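Side-chain contacts in glycosaminoglycan xylosylkinase (Hydra vulgaris, PDB 5XOM), which probably transfers phosphate from ATP to a xylose of the glycosaminoglycan linkage region, as a Fam20-family kinase of the secretory pathway: residues Ala168-Lys171 with Leu172-Phe176; Tyr192-Arg195 with Lys196-Ala199; Asp262-Asp265 with Thr266-Phe269. All coordinates share one frame; numbering follows the deposited sequence.

Contact 1: Ala168-Lys171 with Leu172-Phe176; sequences AAKK and LATTF
Ala-169 O is shared by two backbone donors of the next turn: Ala-173 N meets it at 2.9 Å in a nearly straight bond, while Leu-172 N, at 3.0 Å, comes in from above the carbonyl plane with an N-H...O angle of only 131°. Ala-169 is the N-cap of the short helix 170-173, a single turn that runs into a type I beta turn from Ala-173 to Phe-176. At the next carbonyl, Lys-170 O receives both Thr-174 N, at 3.1 Å, and Thr-174 OG1, at 3.2 Å, from opposite faces of its plane. The hydroxyl can do this because chi1 of 65° places OG1 between its own backbone N and carbonyl carbon, turned back toward the preceding turn of the helix. The methyl of the same residue lies against the extended lysine chain, with Thr-174 CG2 3.8 Å from Lys-170 CG. Thr-175 uses much the same first torsion for a shorter reach: its OG1 donates three residues back, to Leu-172 O at 2.9 Å, in the carbonyl plane and on a lone pair, beside the bond from its own backbone N. Before the helix, the methyl of Ala-168 fills the angle between two side chains, 4.1 Å from Leu-172 CD2 and 4.2 Å from Ala-173 CB. Leu-172 is buried, resting on Val-164 of helix 160-164, Phe-186 of strand 184-186 and Ala-85 of strand 82-86. Ala-169 pairs through its backbone with Ala-85, and the ring of Phe-176 meets that of Phe-186, so the turn bridges edge strand 82-86 and strand 184-186.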
loop_
_atom_site.group_PDB
_atom_site.type_symbol
_atom_site.label_atom_id
_atom_site.label_comp_id
_atom_site.label_asym_id
_atom_site.label_seq_id
_atom_site.Cartn_x
_atom_site.Cartn_y
_atom_site.Cartn_z
ATOM N N ALA A 168 36.358 -1.369 3.405
ATOM C CA ALA A 168 36.293 -2.206 4.594
ATOM C C ALA A 168 37.107 -1.583 5.716
ATOM O O ALA A 168 38.255 -1.179 5.511
ATOM C CB ALA A 168 36.818 -3.610 4.292
ATOM N N ALA A 169 36.527 -1.535 6.909
ATOM C CA ALA A 169 37.306 -1.137 8.067
ATOM C C ALA A 169 38.366 -2.188 8.372
ATOM O O ALA A 169 38.223 -3.365 8.026
ATOM C CB ALA A 169 36.408 -0.934 9.285
ATOM N N LYS A 170 39.440 -1.749 9.040
ATOM C CA LYS A 170 40.511 -2.679 9.368
ATOM C C LYS A 170 40.024 -3.905 10.119
ATOM O O LYS A 170 40.534 -5.008 9.902
ATOM C CB LYS A 170 41.585 -2.042 10.235
ATOM C CG LYS A 170 42.941 -2.390 9.763
ATOM C CD LYS A 170 43.763 -2.379 11.008
ATOM C CE LYS A 170 45.193 -2.658 10.673
ATOM N NZ LYS A 170 45.878 -2.653 11.957
ATOM N N LYS A 171 39.049 -3.733 11.009
ATOM C CA LYS A 171 38.570 -4.858 11.798
ATOM C C LYS A 171 38.115 -6.000 10.904
ATOM O O LYS A 171 38.342 -7.175 11.219
ATOM C CB LYS A 171 37.428 -4.419 12.711
ATOM C CG LYS A 171 37.515 -4.929 14.134
ATOM C CD LYS A 171 36.264 -4.529 14.900
ATOM C CE LYS A 171 35.931 -3.057 14.711
ATOM N NZ LYS A 171 34.694 -2.685 15.455
ATOM N N LEU A 172 37.489 -5.674 9.778
ATOM C CA LEU A 172 37.026 -6.678 8.836
ATOM C C LEU A 172 38.112 -7.060 7.835
ATOM O O LEU A 172 38.327 -8.251 7.580
ATOM C CB LEU A 172 35.780 -6.165 8.105
ATOM C CG LEU A 172 35.327 -6.916 6.852
ATOM C CD1 LEU A 172 34.835 -8.305 7.214
ATOM C CD2 LEU A 172 34.231 -6.145 6.128
ATOM N N ALA A 173 38.818 -6.065 7.290
ATOM C CA ALA A 173 39.805 -6.319 6.243
ATOM C C ALA A 173 40.879 -7.307 6.692
ATOM O O ALA A 173 41.328 -8.143 5.899
ATOM C CB ALA A 173 40.443 -5.005 5.794
ATOM N N THR A 174 41.314 -7.227 7.952
ATOM C CA THR A 174 42.390 -8.107 8.403
ATOM C C THR A 174 41.962 -9.559 8.555
ATOM O O THR A 174 42.813 -10.389 8.896
ATOM C CB THR A 174 42.972 -7.625 9.735
ATOM O OG1 THR A 174 41.972 -7.715 10.764
ATOM C CG2 THR A 174 43.445 -6.190 9.623
ATOM N N THR A 175 40.695 -9.902 8.317
ATOM C CA THR A 175 40.266 -11.295 8.365
ATOM C C THR A 175 39.989 -11.850 6.975
ATOM O O THR A 175 39.429 -12.944 6.851
ATOM C CB THR A 175 39.029 -11.465 9.259
ATOM O OG1 THR A 175 37.886 -10.866 8.637
ATOM C CG2 THR A 175 39.249 -10.813 10.611
ATOM N N PHE A 176 40.368 -11.124 5.926
ATOM C CA PHE A 176 40.277 -11.659 4.577
ATOM C C PHE A 176 41.453 -12.583 4.301
ATOM O O PHE A 176 42.601 -12.265 4.627
ATOM C CB PHE A 176 40.230 -10.535 3.549
ATOM C CG PHE A 176 38.850 -10.006 3.312
ATOM C CD1 PHE A 176 38.288 -9.087 4.179
ATOM C CD2 PHE A 176 38.100 -10.459 2.245
ATOM C CE1 PHE A 176 37.013 -8.611 3.966
ATOM C CE2 PHE A 176 36.825 -9.986 2.029
ATOM C CZ PHE A 176 36.281 -9.062 2.886
#

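Contact 2: Tyr192-Arg195 with Lys196-Ala199; sequences YCNR and KEPA
Asn-194 and Glu-197 join across a type I beta turn that begins at the first and ends at the second, in the loop between strands 184-186 and 199-200. The backbone bond closing the turn runs from Glu-197 N to Asn-194 O at 2.9 Å. Side chain to backbone, Asn-194 acts as in an Asx turn: its OD1 accepts Lys-196 N at 3.0 Å, since chi1 of 66° sets the amide between its own N and carbonyl carbon, over the turn. Side chain to side chain, Asn-194 ND2 donates to Glu-197 OE1 at 2.9 Å, a fairly straight bond of 164°. Glu-197 OE1 lies close to the plane of the amide, but the carboxylate plane is turned 59° from it, and the N-H arrives from above the carboxylate. A leucine in place of Asn-194 would probably leave Lys-196 N and Glu-197 OE1 without these partners and the carboxylate less fixed in rotation. Tyr-129 OH binds the other oxygen, Glu-197 OE2, and next door Cys-193 is tied to Cys-190 by a disulfide. Through water, Asn-194 N and Glu-197 O share one molecule; a second donates to Tyr-192 O at 2.9 Å and, weakly, to Glu-197 OE2 at 2.8 Å.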
loop_
_atom_site.group_PDB
_atom_site.type_symbol
_atom_site.label_atom_id
_atom_site.label_comp_id
_atom_site.label_asym_id
_atom_site.label_seq_id
_atom_site.Cartn_x
_atom_site.Cartn_y
_atom_site.Cartn_z
ATOM N N TYR A 192 33.151 -17.261 18.050
ATOM C CA TYR A 192 33.573 -18.520 17.448
ATOM C C TYR A 192 34.237 -18.318 16.101
ATOM O O TYR A 192 34.570 -19.299 15.430
ATOM C CB TYR A 192 32.372 -19.453 17.288
ATOM C CG TYR A 192 31.672 -19.748 18.591
ATOM C CD1 TYR A 192 32.391 -19.967 19.745
ATOM C CD2 TYR A 192 30.296 -19.796 18.669
ATOM C CE1 TYR A 192 31.757 -20.229 20.946
ATOM C CE2 TYR A 192 29.655 -20.057 19.875
ATOM C CZ TYR A 192 30.390 -20.274 21.009
ATOM O OH TYR A 192 29.760 -20.534 22.211
ATOM N N CYS A 193 34.473 -17.069 15.713
ATOM C CA CYS A 193 35.088 -16.791 14.428
ATOM C C CYS A 193 36.569 -17.145 14.478
ATOM O O CYS A 193 37.273 -16.786 15.427
ATOM C CB CYS A 193 34.881 -15.321 14.072
ATOM S SG CYS A 193 33.182 -14.925 13.552
ATOM N N ASN A 194 37.036 -17.877 13.471
ATOM C CA ASN A 194 38.454 -18.194 13.382
ATOM C C ASN A 194 38.813 -18.546 11.947
ATOM O O ASN A 194 37.954 -18.885 11.127
ATOM C CB ASN A 194 38.851 -19.334 14.326
ATOM C CG ASN A 194 38.215 -20.643 13.945
ATOM O OD1 ASN A 194 38.747 -21.389 13.124
ATOM N ND2 ASN A 194 37.066 -20.937 14.542
ATOM N N ARG A 195 40.120 -18.489 11.685
ATOM C CA ARG A 195 40.670 -18.634 10.344
ATOM C C ARG A 195 40.339 -19.986 9.716
ATOM O O ARG A 195 40.292 -20.104 8.486
ATOM C CB ARG A 195 42.183 -18.410 10.416
ATOM C CG ARG A 195 42.999 -18.879 9.233
ATOM C CD ARG A 195 44.468 -18.554 9.458
ATOM N NE ARG A 195 45.166 -18.220 8.221
ATOM C CZ ARG A 195 45.525 -16.985 7.884
ATOM N NH1 ARG A 195 45.268 -15.973 8.705
ATOM N NH2 ARG A 195 46.154 -16.761 6.738
ATOM N N LYS A 196 40.101 -21.016 10.522
ATOM C CA LYS A 196 39.791 -22.316 9.936
ATOM C C LYS A 196 38.325 -22.462 9.546
ATOM O O LYS A 196 37.969 -23.462 8.913
ATOM C CB LYS A 196 40.152 -23.435 10.912
ATOM C CG LYS A 196 41.637 -23.652 11.159
ATOM C CD LYS A 196 41.855 -24.245 12.548
ATOM C CE LYS A 196 42.784 -25.452 12.513
ATOM N NZ LYS A 196 44.054 -25.193 11.782
ATOM N N GLU A 197 37.478 -21.490 9.877
ATOM C CA GLU A 197 36.054 -21.526 9.535
ATOM C C GLU A 197 35.656 -20.251 8.803
ATOM O O GLU A 197 34.862 -19.448 9.305
ATOM C CB GLU A 197 35.211 -21.720 10.794
ATOM C CG GLU A 197 35.450 -23.058 11.492
ATOM C CD GLU A 197 34.672 -23.180 12.787
ATOM O OE1 GLU A 197 35.296 -23.102 13.865
ATOM O OE2 GLU A 197 33.435 -23.332 12.728
ATOM N N PRO A 198 36.200 -20.023 7.610
ATOM C CA PRO A 198 35.859 -18.809 6.870
ATOM C C PRO A 198 34.585 -18.988 6.057
ATOM O O PRO A 198 34.161 -20.103 5.743
ATOM C CB PRO A 198 37.069 -18.627 5.946
ATOM C CG PRO A 198 37.475 -20.043 5.632
ATOM C CD PRO A 198 37.158 -20.864 6.863
ATOM N N ALA A 199 33.982 -17.852 5.719
ATOM C CA ALA A 199 32.985 -17.788 4.659
ATOM C C ALA A 199 33.712 -17.451 3.367
ATOM O O ALA A 199 34.454 -16.465 3.311
ATOM C CB ALA A 199 31.921 -16.730 4.957
HETATM O O HOH W 1 32.697 -20.917 13.835
HETATM O O HOH W 2 34.944 -17.630 11.286
#

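Contact 3: Asp262-Asp265 with Thr266-Phe269; sequences DLID and TSIF
With chi1 at 77°, Ser-267 folds its hydroxyl back between its own N and carbonyl carbon, and OG reaches Ile-264 O at 2.8 Å, one turn earlier in alpha-helix 259-273 in the buried interior of the kinase-like domain. This is the serine-to-backbone bond familiar inside helices. Ile-264 O also takes Ile-268 N at 3.2 Å, and both donors come from the same face of the carbonyl plane, the hydroxyl at a C=O...O angle of 119° and the N-H closer to the axis of the carbonyl. Thr-266 has the other setting: with chi1 at -64° its OG1 stands beside the backbone N, where it hydrogen-bonds to His-294 NE2, while its N donates to Asp-262 O at 2.8 Å. Asp-262 and Asp-265 point away from the following turn, and their buried carboxylates are met by arginines: Asp-262 forms salt bridges with Arg-60 and Arg-322, Asp-265 with Arg-322 and Arg-149, and Thr-325 OG1 bonds to Asp-265 OD1. Ile-264 and Ser-267 lie against helix 313-318; Phe-269 stacks on His-294 and leans on helix 132-144. Further along, Phe-269 N bonds to Asp-265 O at 3.0 Å, in the carbonyl plane.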
loop_
_atom_site.group_PDB
_atom_site.type_symbol
_atom_site.label_atom_id
_atom_site.label_comp_id
_atom_site.label_asym_id
_atom_site.label_seq_id
_atom_site.Cartn_x
_atom_site.Cartn_y
_atom_site.Cartn_z
ATOM N N ASP A 262 2.061 -13.004 21.628
ATOM C CA ASP A 262 3.143 -12.803 20.667
ATOM C C ASP A 262 4.089 -13.997 20.658
ATOM O O ASP A 262 4.473 -14.487 19.590
ATOM C CB ASP A 262 3.907 -11.513 20.972
ATOM C CG ASP A 262 3.203 -10.268 20.446
ATOM O OD1 ASP A 262 2.074 -10.383 19.915
ATOM O OD2 ASP A 262 3.783 -9.170 20.564
ATOM N N LEU A 263 4.484 -14.478 21.842
ATOM C CA LEU A 263 5.399 -15.617 21.882
ATOM C C LEU A 263 4.757 -16.880 21.327
ATOM O O LEU A 263 5.456 -17.734 20.768
ATOM C CB LEU A 263 5.892 -15.871 23.307
ATOM C CG LEU A 263 6.720 -14.776 23.982
ATOM C CD1 LEU A 263 7.116 -15.201 25.388
ATOM C CD2 LEU A 263 7.952 -14.427 23.155
ATOM N N ILE A 264 3.434 -17.007 21.443
ATOM C CA ILE A 264 2.755 -18.155 20.855
ATOM C C ILE A 264 2.710 -18.026 19.333
ATOM O O ILE A 264 2.958 -19.002 18.611
ATOM C CB ILE A 264 1.357 -18.318 21.479
ATOM C CG1 ILE A 264 1.491 -18.565 22.990
ATOM C CG2 ILE A 264 0.612 -19.461 20.818
ATOM C CD1 ILE A 264 0.174 -18.662 23.753
ATOM N N ASP A 265 2.399 -16.827 18.820
ATOM C CA ASP A 265 2.544 -16.554 17.389
ATOM C C ASP A 265 3.933 -16.939 16.898
ATOM O O ASP A 265 4.086 -17.651 15.898
ATOM C CB ASP A 265 2.308 -15.068 17.087
ATOM C CG ASP A 265 0.837 -14.682 17.047
ATOM O OD1 ASP A 265 -0.032 -15.577 17.019
ATOM O OD2 ASP A 265 0.561 -13.460 17.015
ATOM N N THR A 266 4.964 -16.442 17.587
ATOM C CA THR A 266 6.334 -16.642 17.138
ATOM C C THR A 266 6.771 -18.096 17.280
ATOM O O THR A 266 7.629 -18.557 16.516
ATOM C CB THR A 266 7.264 -15.691 17.898
ATOM O OG1 THR A 266 6.918 -14.339 17.572
ATOM C CG2 THR A 266 8.730 -15.924 17.531
ATOM N N SER A 267 6.195 -18.838 18.230
ATOM C CA SER A 267 6.526 -20.256 18.328
ATOM C C SER A 267 5.966 -21.034 17.145
ATOM O O SER A 267 6.596 -21.990 16.677
ATOM C CB SER A 267 6.007 -20.838 19.642
ATOM O OG SER A 267 4.609 -21.060 19.589
ATOM N N ILE A 268 4.806 -20.622 16.630
ATOM C CA ILE A 268 4.265 -21.227 15.418
ATOM C C ILE A 268 5.152 -20.897 14.225
ATOM O O ILE A 268 5.484 -21.770 13.412
ATOM C CB ILE A 268 2.817 -20.754 15.192
ATOM C CG1 ILE A 268 1.884 -21.378 16.232
ATOM C CG2 ILE A 268 2.351 -21.069 13.772
ATOM C CD1 ILE A 268 0.514 -20.735 16.274
ATOM N N PHE A 269 5.555 -19.629 14.108
ATOM C CA PHE A 269 6.428 -19.221 13.015
ATOM C C PHE A 269 7.774 -19.935 13.096
ATOM O O PHE A 269 8.282 -20.436 12.088
ATOM C CB PHE A 269 6.592 -17.701 13.054
ATOM C CG PHE A 269 7.630 -17.148 12.108
ATOM C CD1 PHE A 269 7.331 -16.948 10.767
ATOM C CD2 PHE A 269 8.881 -16.762 12.577
ATOM C CE1 PHE A 269 8.266 -16.415 9.898
ATOM C CE2 PHE A 269 9.832 -16.217 11.708
ATOM C CZ PHE A 269 9.516 -16.045 10.363
#

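How the contacts relate
All three contacts are local, between residues a few positions apart in the chain, but they differ with depth. Contact 2 is a surface loop, contact 1 a partly buried helical turn, and contact 3 a wholly buried stretch of helix. Contacts 1 and 2 are near neighbours, their centres 14 Å apart, and both reach the short strand 184-186: contact 1 packs side chains on it, and contact 2 pairs with Phe-186 through the backbone of Ala-199. Contact 3 is on the opposite side of the chain's centre, about 38 Å between centres from contact 1. Hydroxyls bind preceding carbonyls in contacts 1 and 3, an amide and waters organise contact 2, and buried carboxylates paired with arginines mark contact 3.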